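Local coordinates for protein endopolygalacturonase (Chondrostereum purpureum, PDB 1KCC) that probably hydrolyses the alpha-1,4 bonds between galacturonic acid units of polygalacturonan, at residues V225-Q230 with V256-S261. Residues are numbered along the deposited sequence; the frame is centred on the assembly and turned at random.
Sequences VRIKAQ and VLISQS. With GTR (beta-D-galactopyranuronic acid), chain B.
I227, on the interior face of strand 226-230, lies beside I258 of the parallel segment 256-261, I227 CD1 being 4.3 Å from I258 CD1, and F275 packs against both. V225 and V256 lie alongside each other on the same face, with CG2 of each 3.9 Å apart. The backbone of I227 ties the strands together: its N donates to L257 O, and its O receives S259 N at 2.8 Å, nearly straight (166°). This parallel, in-register pairing of strands on successive turns builds the right-handed parallel beta-helix of glycoside hydrolase family 28; within it V225-V256 and I227-I258 pair like with like. L257 sets CB against R226 CG (3.9 Å) on the face that carries the bound galacturonate. A bend at chi3 (-72°) helps carry the R226 guanidinium to the sugar carboxylate, which lies at its edge, the two planes tilted against each other: NH2 reaches O6A at 2.8 Å and NH1 reaches O6B at 3.2 Å. K228 lays CE over one face of the guanidinium and donates from NZ to O6B (2.9 Å); D174 pairs with both cations. A leucine in place of R226 would probably leave the carboxylate without its two guanidinium bonds, and D174 with K228 as the remaining cation of the pair.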
loop_
_atom_site.group_PDB
_atom_site.type_symbol
_atom_site.label_atom_id
_atom_site.label_comp_id
_atom_site.label_asym_id
_atom_site.label_seq_id
_atom_site.Cartn_x
_atom_site.Cartn_y
_atom_site.Cartn_z
ATOM N N VAL A 225 -1.372 9.916 7.662
ATOM C CA VAL A 225 -2.334 9.475 6.654
ATOM C C VAL A 225 -2.474 10.584 5.607
ATOM O O VAL A 225 -2.397 11.781 5.922
ATOM C CB VAL A 225 -3.707 9.083 7.254
ATOM C CG1 VAL A 225 -3.557 7.955 8.244
ATOM C CG2 VAL A 225 -4.388 10.305 7.912
ATOM N N ARG A 226 -2.680 10.146 4.367
ATOM C CA ARG A 226 -2.890 11.059 3.263
ATOM C C ARG A 226 -4.025 10.595 2.361
ATOM O O ARG A 226 -4.168 9.403 2.103
ATOM C CB ARG A 226 -1.668 11.172 2.360
ATOM C CG ARG A 226 -0.577 12.084 2.858
ATOM C CD ARG A 226 0.385 12.309 1.607
ATOM N NE ARG A 226 1.078 11.025 1.431
ATOM C CZ ARG A 226 2.088 10.933 0.521
ATOM N NH1 ARG A 226 2.439 11.968 -0.233
ATOM N NH2 ARG A 226 2.716 9.743 0.374
ATOM N N ILE A 227 -4.749 11.571 1.845
ATOM C CA ILE A 227 -5.596 11.375 0.652
ATOM C C ILE A 227 -5.093 12.369 -0.356
ATOM O O ILE A 227 -5.169 13.585 -0.122
ATOM C CB ILE A 227 -7.107 11.557 0.928
ATOM C CG1 ILE A 227 -7.512 10.699 2.147
ATOM C CG2 ILE A 227 -7.890 11.226 -0.343
ATOM C CD1 ILE A 227 -9.009 10.864 2.463
ATOM N N LYS A 228 -4.498 11.866 -1.454
ATOM C CA LYS A 228 -3.852 12.707 -2.450
ATOM C C LYS A 228 -4.496 12.484 -3.787
ATOM O O LYS A 228 -4.640 11.339 -4.243
ATOM C CB LYS A 228 -2.321 12.397 -2.528
ATOM C CG LYS A 228 -1.888 10.975 -2.255
ATOM C CD LYS A 228 -0.366 10.747 -2.582
ATOM C CE LYS A 228 0.020 9.352 -2.039
ATOM N NZ LYS A 228 1.378 8.966 -2.523
ATOM N N ALA A 229 -4.883 13.564 -4.448
ATOM C CA ALA A 229 -5.381 13.506 -5.824
ATOM C C ALA A 229 -4.522 14.398 -6.687
ATOM O O ALA A 229 -4.199 15.522 -6.306
ATOM C CB ALA A 229 -6.831 13.941 -5.946
ATOM N N GLN A 230 -4.178 13.879 -7.873
ATOM C CA GLN A 230 -3.498 14.705 -8.833
ATOM C C GLN A 230 -4.311 15.970 -9.110
ATOM O O GLN A 230 -5.520 15.901 -9.385
ATOM C CB GLN A 230 -3.334 13.914 -10.167
ATOM C CG GLN A 230 -2.403 12.732 -9.899
ATOM C CD GLN A 230 -2.321 11.643 -10.921
ATOM O OE1 GLN A 230 -2.541 11.992 -12.077
ATOM N NE2 GLN A 230 -1.949 10.421 -10.640
ATOM N N VAL A 256 -1.690 14.596 9.045
ATOM C CA VAL A 256 -2.754 14.359 8.067
ATOM C C VAL A 256 -2.565 15.341 6.947
ATOM O O VAL A 256 -2.477 16.553 7.186
ATOM C CB VAL A 256 -4.166 14.569 8.685
ATOM C CG1 VAL A 256 -5.255 14.388 7.641
ATOM C CG2 VAL A 256 -4.330 13.702 9.907
ATOM N N LEU A 257 -2.523 14.851 5.690
ATOM C CA LEU A 257 -2.594 15.729 4.535
ATOM C C LEU A 257 -3.648 15.194 3.584
ATOM O O LEU A 257 -3.540 14.100 3.038
ATOM C CB LEU A 257 -1.228 15.836 3.836
ATOM C CG LEU A 257 -1.204 16.702 2.559
ATOM C CD1 LEU A 257 -1.509 18.171 2.845
ATOM C CD2 LEU A 257 0.142 16.614 1.825
ATOM N N ILE A 258 -4.686 16.005 3.398
ATOM C CA ILE A 258 -5.772 15.691 2.464
ATOM C C ILE A 258 -5.643 16.751 1.403
ATOM O O ILE A 258 -5.879 17.931 1.721
ATOM C CB ILE A 258 -7.128 15.673 3.185
ATOM C CG1 ILE A 258 -7.081 14.513 4.193
ATOM C CG2 ILE A 258 -8.305 15.572 2.183
ATOM C CD1 ILE A 258 -8.154 14.212 5.073
ATOM N N SER A 259 -5.290 16.383 0.172
ATOM C CA SER A 259 -4.903 17.384 -0.780
ATOM C C SER A 259 -5.245 16.986 -2.213
ATOM O O SER A 259 -4.977 15.873 -2.640
ATOM C CB SER A 259 -3.385 17.594 -0.701
ATOM O OG SER A 259 -2.956 18.468 -1.746
ATOM N N GLN A 260 -5.769 17.977 -2.943
ATOM C CA GLN A 260 -6.061 17.871 -4.359
ATOM C C GLN A 260 -5.073 18.639 -5.207
ATOM O O GLN A 260 -5.308 18.964 -6.377
ATOM C CB GLN A 260 -7.510 18.292 -4.621
ATOM C CG GLN A 260 -8.453 17.233 -4.076
ATOM C CD GLN A 260 -9.892 17.707 -3.947
ATOM O OE1 GLN A 260 -10.161 18.906 -3.739
ATOM N NE2 GLN A 260 -10.840 16.783 -3.988
ATOM N N SER A 261 -3.872 18.864 -4.639
ATOM C CA SER A 261 -2.791 19.603 -5.351
ATOM C C SER A 261 -1.652 18.706 -5.792
ATOM O O SER A 261 -0.631 19.230 -6.280
ATOM C CB SER A 261 -2.195 20.683 -4.418
ATOM O OG SER A 261 -3.201 21.594 -4.051
HETATM C C1 GTR B . 8.367 10.908 -3.202
HETATM C C2 GTR B . 8.526 10.007 -4.416
HETATM C C3 GTR B . 7.365 10.113 -5.267
HETATM C C4 GTR B . 6.049 9.750 -4.513
HETATM C C5 GTR B . 6.030 10.658 -3.268
HETATM C C6 GTR B . 4.847 10.319 -2.383
HETATM O O1 GTR B . 9.468 10.810 -2.351
HETATM O O2 GTR B . 9.724 10.392 -5.122
HETATM O O3 GTR B . 7.513 9.179 -6.419
HETATM O O4 GTR B . 6.047 8.356 -4.173
HETATM O O5 GTR B . 7.221 10.498 -2.466
HETATM O O6A GTR B . 4.975 9.787 -1.259
HETATM O O6B GTR B . 3.749 10.632 -2.858
HETATM O O HOH W 1 -7.423 17.090 -7.727
#